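Local coordinates for putative permease protein, ABC transporter (Porphyromonas gingivalis, PDB 3IS6) that probably takes part in transmembrane transport as a MacB/FtsX-like permease, of which this chain is the periplasmic core domain, at residues T60-T65 against K79-E84; Q38-V43 against L171-G176; D89-E94 against I181-L186. All blocks are in the same frame, centred on the assembly; numbering follows the deposited sequence.

Interaction 1 (T60-T65 against K79-E84); sequences TTLYGT and KTLLAE
A classic beta bulge interrupts the antiparallel hairpin of strands 54-70 and 74-83, where Y63 and G64 both face T80. The short segments 60-65 and 79-83 run at 172°, and ahead of the bulge T61 and L82 form a hydrogen-bonded pair, with L82 N 3.0 Å from T61 O and T61 N 3.1 Å from L82 O. At the bulge T80 O takes two donors, Y63 N at 3.0 Å through a bent bond and G64 N at 3.3 Å through a weak one. T80 N then returns a nearly straight bond (172°) to G64 O, which resets the pairing with a shift of one residue. At the positive phi of G64 a CB would collide with the carbonyl O of Y63, which explains the glycine. The Y63 ring leads away from the hairpin, and its OH bonds L236 N of the second subunit. T61 and L82 lie side by side on one face, T61 CG2 3.9 Å from L82 CB, while T61 OG1 bonds R179. On the other face L81 has CG trans to its own N (chi1 -180°), directing the branch toward strand 54-70, with CD1 3.7 Å from L62 CA.

Interaction 2 (Q38-V43 against L171-G176); sequences QVSGGV and LNNWIG
S40 reaches across to the 171-176 loop, where its OG donates to G176 O at 2.7 Å, a short bond tilted 20° from that carbonyl's plane. Chi1 of -58° aims it there by setting OG beside its own backbone N and anti to the carbonyl carbon. The next donors belong to a type I turn from S40 to V43, whose own V43 N to S40 O bond is weak (3.5 Å). G42 N gives its hydrogen to N173 O at 2.9 Å, in the carbonyl plane. G41 N is satisfied by a water that also accepts from N173 ND2, joining both loops. G41 O finds its donor outside, in R59. N173 is gripped within its own loop: its OD1 accepts from I175 N, which approaches from above the amide carbonyl, while ND2 donates to I175 O at 2.9 Å. W174 lies over the turn, with G42 CA 4.2 Å from its five-membered ring centroid and V43 CA facing the six-membered ring, both CH-pi contacts; H206 also stacks on this indole. W174 O is taken by Q207. The OD1 bond to the N two residues on marks an Asx turn, docked against a type I turn that leads into helix 43-50.

Interaction 3 (D89-E94 against I181-L186); sequences DMFGVE and IAYVRL
F91 and Y183 meet in a T-shaped aromatic pair, which packs the C-terminal end of helix 86-90 against strand 181-186 of the mixed sheet. The ring planes stand at 86° and the centroids lie 5.0 Å apart; F91 supplies the edge, its CZ sitting above the middle of the Y183 face and 3.8 Å from Y183 CG. Beside this pair, the selenomethionine M90 is bent at chi2 and chi3 (73° and 77°); its chain turns toward the strand and brings CE to 3.5 Å from Y183 O, with SE 4.0 Å from R185 CB. The M90 and R185 side chains run alongside in opposing senses. A polar link between the segments passes through a water, which accepts from R185 NH2 at 2.8 Å and donates to M90 O at 2.9 Å.

One shell out, each aromatic has further support. The opposite face of the Y183 ring is occupied by I181 CG2, and M90 CG lies over one face of F91. F8 and F87 add edge-to-face contacts to F91, and F226 does the same for Y183. The helix ends in a Schellman motif with G92, at positive phi, in the C-prime position; its G92 N to D89 O bond is weak (3.3 Å). D89 is held by a salt bridge to R100, and R185 by one from NH1 to E55 OE2.

Overall arrangement
The three contacts differ in burial and in bonding. Interaction 3 is buried and rests on ring edges, faces and a selenomethionine, with a single water carrying its polar traffic. Interactions 1 and 2 are partly buried: the first relies on strand-to-strand backbone bonds, with one bulge, the second on direct bonds between loops, a bridging water and CH-pi contacts on W174. Interactions 1 and 3 share the sheet: strands 54-70 and 181-186 are neighbours, joined by a probable hydrogen bond from I181 N to T60 O (2.9 Å). Interaction 2 touches interaction 3 through V39 CG2 and A182 CB, 4.0 Å apart, but stays about 6 Å from interaction 1 at the nearest atoms. Only interaction 1 also reaches the second subunit.

Interaction 1 (T60-T65 against K79-E84)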
loop_
_atom_site.group_PDB
_atom_site.type_symbol
_atom_site.label_atom_id
_atom_site.label_comp_id
_atom_site.label_asym_id
_atom_site.label_seq_id
_atom_site.Cartn_x
_atom_site.Cartn_y
_atom_site.Cartn_z
ATOM N N THR A 60 -9.251 -11.112 -2.391
ATOM C CA THR A 60 -7.912 -11.310 -1.893
ATOM C C THR A 60 -6.869 -10.679 -2.815
ATOM O O THR A 60 -7.124 -10.449 -3.954
ATOM C CB THR A 60 -7.578 -12.801 -1.719
ATOM O OG1 THR A 60 -7.515 -13.428 -2.976
ATOM C CG2 THR A 60 -8.594 -13.493 -0.906
ATOM N N THR A 61 -5.703 -10.372 -2.280
ATOM C CA THR A 61 -4.539 -10.084 -3.081
ATOM C C THR A 61 -3.279 -10.720 -2.494
ATOM O O THR A 61 -3.031 -10.598 -1.340
ATOM C CB THR A 61 -4.376 -8.580 -3.370
ATOM O OG1 THR A 61 -3.295 -8.376 -4.264
ATOM C CG2 THR A 61 -4.123 -7.807 -2.142
ATOM N N LEU A 62 -2.501 -11.382 -3.320
ATOM C CA LEU A 62 -1.324 -12.063 -2.866
ATOM C C LEU A 62 -0.172 -11.121 -2.756
ATOM O O LEU A 62 0.127 -10.457 -3.680
ATOM C CB LEU A 62 -0.944 -13.137 -3.850
ATOM C CG LEU A 62 0.327 -13.904 -3.561
ATOM C CD1 LEU A 62 0.156 -14.832 -2.447
ATOM C CD2 LEU A 62 0.798 -14.629 -4.743
ATOM N N TYR A 63 0.411 -11.003 -1.589
ATOM C CA TYR A 63 1.672 -10.340 -1.469
ATOM C C TYR A 63 2.845 -11.112 -2.023
ATOM O O TYR A 63 3.631 -10.581 -2.735
ATOM C CB TYR A 63 1.962 -9.873 -0.069
ATOM C CG TYR A 63 3.256 -9.137 -0.006
ATOM C CD1 TYR A 63 3.337 -7.829 -0.387
ATOM C CD2 TYR A 63 4.416 -9.772 0.393
ATOM C CE1 TYR A 63 4.510 -7.178 -0.350
ATOM C CE2 TYR A 63 5.581 -9.131 0.432
ATOM C CZ TYR A 63 5.630 -7.829 0.061
ATOM O OH TYR A 63 6.814 -7.173 0.101
ATOM N N GLY A 64 2.925 -12.375 -1.689
ATOM C CA GLY A 64 4.023 -13.187 -2.105
ATOM C C GLY A 64 4.870 -13.625 -0.952
ATOM O O GLY A 64 4.464 -13.572 0.161
ATOM N N THR A 65 6.061 -14.065 -1.256
ATOM C CA THR A 65 6.924 -14.648 -0.274
ATOM C C THR A 65 7.963 -13.672 0.215
ATOM O O THR A 65 8.622 -13.057 -0.545
ATOM C CB THR A 65 7.587 -15.884 -0.837
ATOM O OG1 THR A 65 6.589 -16.845 -1.157
ATOM C CG2 THR A 65 8.475 -16.474 0.144
ATOM N N LYS A 79 4.669 -17.060 2.958
ATOM C CA LYS A 79 3.854 -16.614 1.853
ATOM C C LYS A 79 2.611 -15.944 2.372
ATOM O O LYS A 79 1.810 -16.548 3.022
ATOM C CB LYS A 79 3.457 -17.780 0.973
ATOM C CG LYS A 79 2.828 -17.357 -0.293
ATOM C CD LYS A 79 2.082 -18.449 -0.937
ATOM C CE LYS A 79 2.141 -18.388 -2.387
ATOM N NZ LYS A 79 2.794 -19.582 -2.882
ATOM N N THR A 80 2.470 -14.686 2.045
ATOM C CA THR A 80 1.490 -13.830 2.641
ATOM C C THR A 80 0.363 -13.420 1.697
ATOM O O THR A 80 0.586 -12.936 0.633
ATOM C CB THR A 80 2.169 -12.577 3.184
ATOM O OG1 THR A 80 3.096 -12.932 4.187
ATOM C CG2 THR A 80 1.198 -11.668 3.739
ATOM N N LEU A 81 -0.845 -13.615 2.145
ATOM C CA LEU A 81 -2.015 -13.287 1.411
ATOM C C LEU A 81 -2.888 -12.306 2.199
ATOM O O LEU A 81 -3.106 -12.475 3.355
ATOM C CB LEU A 81 -2.792 -14.547 1.098
ATOM C CG LEU A 81 -4.089 -14.480 0.311
ATOM C CD1 LEU A 81 -3.835 -14.133 -1.095
ATOM C CD2 LEU A 81 -4.789 -15.755 0.380
ATOM N N LEU A 82 -3.395 -11.305 1.527
ATOM C CA LEU A 82 -4.243 -10.330 2.141
ATOM C C LEU A 82 -5.708 -10.666 1.884
ATOM O O LEU A 82 -6.090 -10.868 0.778
ATOM C CB LEU A 82 -3.909 -8.966 1.596
ATOM C CG LEU A 82 -2.775 -8.173 2.235
ATOM C CD1 LEU A 82 -1.574 -8.941 2.294
ATOM C CD2 LEU A 82 -2.534 -6.909 1.525
ATOM N N ALA A 83 -6.485 -10.755 2.943
ATOM C CA ALA A 83 -7.847 -11.235 2.892
ATOM C C ALA A 83 -8.828 -10.544 3.839
ATOM O O ALA A 83 -8.444 -9.853 4.720
ATOM C CB ALA A 83 -7.880 -12.667 3.115
ATOM N N GLU A 84 -10.100 -10.739 3.574
ATOM C CA GLU A 84 -11.178 -10.219 4.373
ATOM C C GLU A 84 -11.627 -11.275 5.378
ATOM O O GLU A 84 -11.354 -12.419 5.211
ATOM C CB GLU A 84 -12.345 -9.782 3.500
ATOM C CG GLU A 84 -12.012 -8.801 2.415
ATOM C CD GLU A 84 -13.206 -8.346 1.622
ATOM O OE1 GLU A 84 -14.040 -9.159 1.248
ATOM O OE2 GLU A 84 -13.320 -7.161 1.374
#

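Interaction 2 (Q38-V43 against L171-G176)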
loop_
_atom_site.group_PDB
_atom_site.type_symbol
_atom_site.label_atom_id
_atom_site.label_comp_id
_atom_site.label_asym_id
_atom_site.label_seq_id
_atom_site.Cartn_x
_atom_site.Cartn_y
_atom_site.Cartn_z
ATOM N N GLN A 38 -7.930 -11.566 -12.705
ATOM C CA GLN A 38 -7.869 -10.701 -11.547
ATOM C C GLN A 38 -8.531 -9.364 -11.866
ATOM O O GLN A 38 -8.700 -9.030 -12.993
ATOM C CB GLN A 38 -6.436 -10.540 -11.068
ATOM C CG GLN A 38 -5.821 -11.832 -10.637
ATOM C CD GLN A 38 -4.460 -11.729 -9.957
ATOM O OE1 GLN A 38 -3.922 -12.707 -9.547
ATOM N NE2 GLN A 38 -3.937 -10.556 -9.845
ATOM N N VAL A 39 -8.939 -8.652 -10.831
ATOM C CA VAL A 39 -9.695 -7.434 -10.941
ATOM C C VAL A 39 -9.155 -6.335 -10.027
ATOM O O VAL A 39 -8.325 -6.559 -9.185
ATOM C CB VAL A 39 -11.143 -7.643 -10.613
ATOM C CG1 VAL A 39 -11.783 -8.628 -11.526
ATOM C CG2 VAL A 39 -11.299 -8.065 -9.212
ATOM N N SER A 40 -9.677 -5.144 -10.244
ATOM C CA SER A 40 -9.435 -3.971 -9.434
ATOM C C SER A 40 -10.122 -4.136 -8.091
ATOM O O SER A 40 -11.022 -4.897 -7.963
ATOM C CB SER A 40 -9.960 -2.721 -10.138
ATOM O OG SER A 40 -9.384 -2.522 -11.397
ATOM N N GLY A 41 -9.692 -3.391 -7.098
ATOM C CA GLY A 41 -10.131 -3.582 -5.744
ATOM C C GLY A 41 -11.603 -3.426 -5.487
ATOM O O GLY A 41 -12.162 -4.098 -4.700
ATOM N N GLY A 42 -12.192 -2.491 -6.187
ATOM C CA GLY A 42 -13.559 -2.089 -6.008
ATOM C C GLY A 42 -14.622 -3.081 -6.343
ATOM O O GLY A 42 -15.698 -2.977 -5.874
ATOM N N VAL A 43 -14.304 -4.010 -7.220
ATOM C CA VAL A 43 -15.287 -4.897 -7.788
ATOM C C VAL A 43 -15.986 -5.843 -6.851
ATOM O O VAL A 43 -17.175 -5.892 -6.857
ATOM C CB VAL A 43 -14.656 -5.734 -8.873
ATOM C CG1 VAL A 43 -15.633 -6.623 -9.463
ATOM C CG2 VAL A 43 -14.050 -4.889 -9.876
ATOM N N LEU A 171 -8.384 -0.172 -2.793
ATOM C CA LEU A 171 -9.559 -0.904 -2.420
ATOM C C LEU A 171 -10.789 -0.411 -3.155
ATOM O O LEU A 171 -11.705 -1.146 -3.354
ATOM C CB LEU A 171 -9.765 -0.896 -0.913
ATOM C CG LEU A 171 -8.715 -1.614 -0.078
ATOM C CD1 LEU A 171 -8.972 -1.487 1.353
ATOM C CD2 LEU A 171 -8.629 -3.021 -0.422
ATOM N N ASN A 172 -10.800 0.856 -3.509
ATOM C CA ASN A 172 -11.940 1.459 -4.145
ATOM C C ASN A 172 -11.792 1.650 -5.629
ATOM O O ASN A 172 -12.650 2.175 -6.254
ATOM C CB ASN A 172 -12.227 2.801 -3.500
ATOM C CG ASN A 172 -12.750 2.671 -2.108
ATOM O OD1 ASN A 172 -12.387 3.434 -1.230
ATOM N ND2 ASN A 172 -13.600 1.706 -1.891
ATOM N N ASN A 173 -10.672 1.244 -6.168
ATOM C CA ASN A 173 -10.354 1.427 -7.556
ATOM C C ASN A 173 -11.132 0.538 -8.528
ATOM O O ASN A 173 -11.463 -0.565 -8.215
ATOM C CB ASN A 173 -8.871 1.259 -7.725
ATOM C CG ASN A 173 -8.417 1.484 -9.111
ATOM O OD1 ASN A 173 -8.711 2.472 -9.706
ATOM N ND2 ASN A 173 -7.688 0.560 -9.625
ATOM N N TRP A 174 -11.443 1.087 -9.689
ATOM C CA TRP A 174 -12.046 0.366 -10.784
ATOM C C TRP A 174 -11.208 0.375 -12.064
ATOM O O TRP A 174 -11.530 -0.274 -12.999
ATOM C CB TRP A 174 -13.459 0.865 -11.057
ATOM C CG TRP A 174 -14.439 0.502 -10.003
ATOM C CD1 TRP A 174 -14.566 1.068 -8.808
ATOM C CD2 TRP A 174 -15.430 -0.508 -10.070
ATOM N NE1 TRP A 174 -15.560 0.489 -8.113
ATOM C CE2 TRP A 174 -16.108 -0.494 -8.872
ATOM C CE3 TRP A 174 -15.811 -1.428 -11.038
ATOM C CZ2 TRP A 174 -17.133 -1.352 -8.604
ATOM C CZ3 TRP A 174 -16.819 -2.271 -10.771
ATOM C CH2 TRP A 174 -17.480 -2.230 -9.573
ATOM N N ILE A 175 -10.137 1.123 -12.079
ATOM C CA ILE A 175 -9.332 1.213 -13.259
ATOM C C ILE A 175 -7.909 0.722 -13.055
ATOM O O ILE A 175 -7.118 1.338 -12.411
ATOM C CB ILE A 175 -9.326 2.669 -13.752
ATOM C CG1 ILE A 175 -10.693 3.018 -14.320
ATOM C CG2 ILE A 175 -8.330 2.873 -14.789
ATOM C CD1 ILE A 175 -10.929 4.464 -14.504
ATOM N N GLY A 176 -7.610 -0.413 -13.633
ATOM C CA GLY A 176 -6.280 -0.946 -13.563
ATOM C C GLY A 176 -5.908 -1.519 -12.226
ATOM O O GLY A 176 -6.756 -1.766 -11.407
HETATM O O HOH W 1 -7.155 -1.836 -7.871
#

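Interaction 3 (D89-E94 against I181-L186)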
loop_
_atom_site.group_PDB
_atom_site.type_symbol
_atom_site.label_atom_id
_atom_site.label_comp_id
_atom_site.label_asym_id
_atom_site.label_seq_id
_atom_site.Cartn_x
_atom_site.Cartn_y
_atom_site.Cartn_z
ATOM N N ASP A 89 -15.179 -17.636 5.966
ATOM C CA ASP A 89 -16.448 -18.202 5.590
ATOM C C ASP A 89 -16.513 -18.823 4.193
ATOM O O ASP A 89 -16.905 -19.931 4.025
ATOM C CB ASP A 89 -17.525 -17.159 5.789
ATOM C CG ASP A 89 -17.729 -16.809 7.271
ATOM O OD1 ASP A 89 -17.525 -17.670 8.119
ATOM O OD2 ASP A 89 -18.079 -15.671 7.578
HETATM N N MSE A 90 -16.021 -18.104 3.219
HETATM C CA MSE A 90 -16.013 -18.539 1.852
HETATM C C MSE A 90 -15.234 -19.839 1.681
HETATM O O MSE A 90 -15.587 -20.629 0.891
HETATM C CB MSE A 90 -15.398 -17.461 0.987
HETATM C CG MSE A 90 -15.295 -17.770 -0.466
HETATM SE SE MSE A 90 -16.979 -17.738 -1.440
HETATM C CE MSE A 90 -17.275 -15.921 -1.632
ATOM N N PHE A 91 -14.162 -20.022 2.413
ATOM C CA PHE A 91 -13.345 -21.192 2.259
ATOM C C PHE A 91 -13.380 -22.200 3.411
ATOM O O PHE A 91 -12.596 -23.108 3.461
ATOM C CB PHE A 91 -11.952 -20.770 1.852
ATOM C CG PHE A 91 -11.930 -19.993 0.577
ATOM C CD1 PHE A 91 -12.328 -20.566 -0.602
ATOM C CD2 PHE A 91 -11.565 -18.700 0.551
ATOM C CE1 PHE A 91 -12.343 -19.858 -1.745
ATOM C CE2 PHE A 91 -11.587 -18.007 -0.602
ATOM C CZ PHE A 91 -11.975 -18.584 -1.748
ATOM N N GLY A 92 -14.308 -22.014 4.322
ATOM C CA GLY A 92 -14.437 -22.905 5.437
ATOM C C GLY A 92 -13.164 -23.087 6.229
ATOM O O GLY A 92 -12.794 -24.177 6.522
ATOM N N VAL A 93 -12.495 -22.002 6.547
ATOM C CA VAL A 93 -11.270 -22.041 7.308
ATOM C C VAL A 93 -11.591 -22.006 8.792
ATOM O O VAL A 93 -12.262 -21.137 9.243
ATOM C CB VAL A 93 -10.357 -20.840 6.970
ATOM C CG1 VAL A 93 -9.100 -20.882 7.738
ATOM C CG2 VAL A 93 -10.090 -20.742 5.518
ATOM N N GLU A 94 -11.069 -22.961 9.533
ATOM C CA GLU A 94 -11.284 -23.067 10.953
ATOM C C GLU A 94 -10.014 -22.696 11.682
ATOM O O GLU A 94 -8.953 -23.041 11.261
ATOM C CB GLU A 94 -11.643 -24.489 11.341
ATOM C CG GLU A 94 -12.856 -25.045 10.695
ATOM C CD GLU A 94 -14.147 -24.463 11.235
ATOM O OE1 GLU A 94 -14.182 -24.006 12.378
ATOM O OE2 GLU A 94 -15.153 -24.462 10.504
ATOM N N ILE A 181 -8.231 -11.002 -6.576
ATOM C CA ILE A 181 -9.063 -12.057 -7.049
ATOM C C ILE A 181 -10.386 -11.911 -6.337
ATOM O O ILE A 181 -10.436 -11.782 -5.157
ATOM C CB ILE A 181 -8.512 -13.412 -6.736
ATOM C CG1 ILE A 181 -7.125 -13.603 -7.314
ATOM C CG2 ILE A 181 -9.401 -14.440 -7.262
ATOM C CD1 ILE A 181 -6.515 -14.819 -6.913
ATOM N N ALA A 182 -11.454 -11.926 -7.090
ATOM C CA ALA A 182 -12.755 -11.759 -6.515
ATOM C C ALA A 182 -13.528 -13.044 -6.623
ATOM O O ALA A 182 -13.758 -13.519 -7.682
ATOM C CB ALA A 182 -13.462 -10.696 -7.209
ATOM N N TYR A 183 -13.919 -13.569 -5.488
ATOM C CA TYR A 183 -14.651 -14.786 -5.393
ATOM C C TYR A 183 -16.092 -14.473 -5.067
ATOM O O TYR A 183 -16.369 -13.695 -4.212
ATOM C CB TYR A 183 -14.086 -15.665 -4.314
ATOM C CG TYR A 183 -12.635 -16.073 -4.467
ATOM C CD1 TYR A 183 -12.273 -17.145 -5.232
ATOM C CD2 TYR A 183 -11.629 -15.376 -3.839
ATOM C CE1 TYR A 183 -10.991 -17.513 -5.347
ATOM C CE2 TYR A 183 -10.335 -15.740 -3.969
ATOM C CZ TYR A 183 -10.018 -16.812 -4.714
ATOM O OH TYR A 183 -8.727 -17.173 -4.829
ATOM N N VAL A 184 -16.986 -15.103 -5.785
ATOM C CA VAL A 184 -18.395 -14.889 -5.635
ATOM C C VAL A 184 -19.145 -16.192 -5.448
ATOM O O VAL A 184 -19.043 -17.058 -6.262
ATOM C CB VAL A 184 -18.921 -14.244 -6.889
ATOM C CG1 VAL A 184 -20.328 -13.943 -6.782
ATOM C CG2 VAL A 184 -18.182 -13.051 -7.219
ATOM N N ARG A 185 -19.928 -16.314 -4.397
ATOM C CA ARG A 185 -20.783 -17.457 -4.242
ATOM C C ARG A 185 -22.223 -17.117 -4.566
ATOM O O ARG A 185 -22.807 -16.297 -3.938
ATOM C CB ARG A 185 -20.703 -18.006 -2.838
ATOM C CG ARG A 185 -21.449 -19.266 -2.620
ATOM C CD ARG A 185 -21.969 -19.368 -1.243
ATOM N NE ARG A 185 -20.919 -19.581 -0.296
ATOM C CZ ARG A 185 -20.984 -19.217 0.963
ATOM N NH1 ARG A 185 -22.079 -18.667 1.432
ATOM N NH2 ARG A 185 -19.968 -19.428 1.748
ATOM N N LEU A 186 -22.758 -17.775 -5.571
ATOM C CA LEU A 186 -24.130 -17.620 -5.984
ATOM C C LEU A 186 -25.134 -18.455 -5.198
ATOM O O LEU A 186 -24.827 -19.508 -4.730
ATOM C CB LEU A 186 -24.256 -17.940 -7.461
ATOM C CG LEU A 186 -23.268 -17.281 -8.374
ATOM C CD1 LEU A 186 -23.306 -17.840 -9.704
ATOM C CD2 LEU A 186 -23.500 -15.853 -8.413
HETATM O O HOH W 2 -18.347 -20.916 0.004
#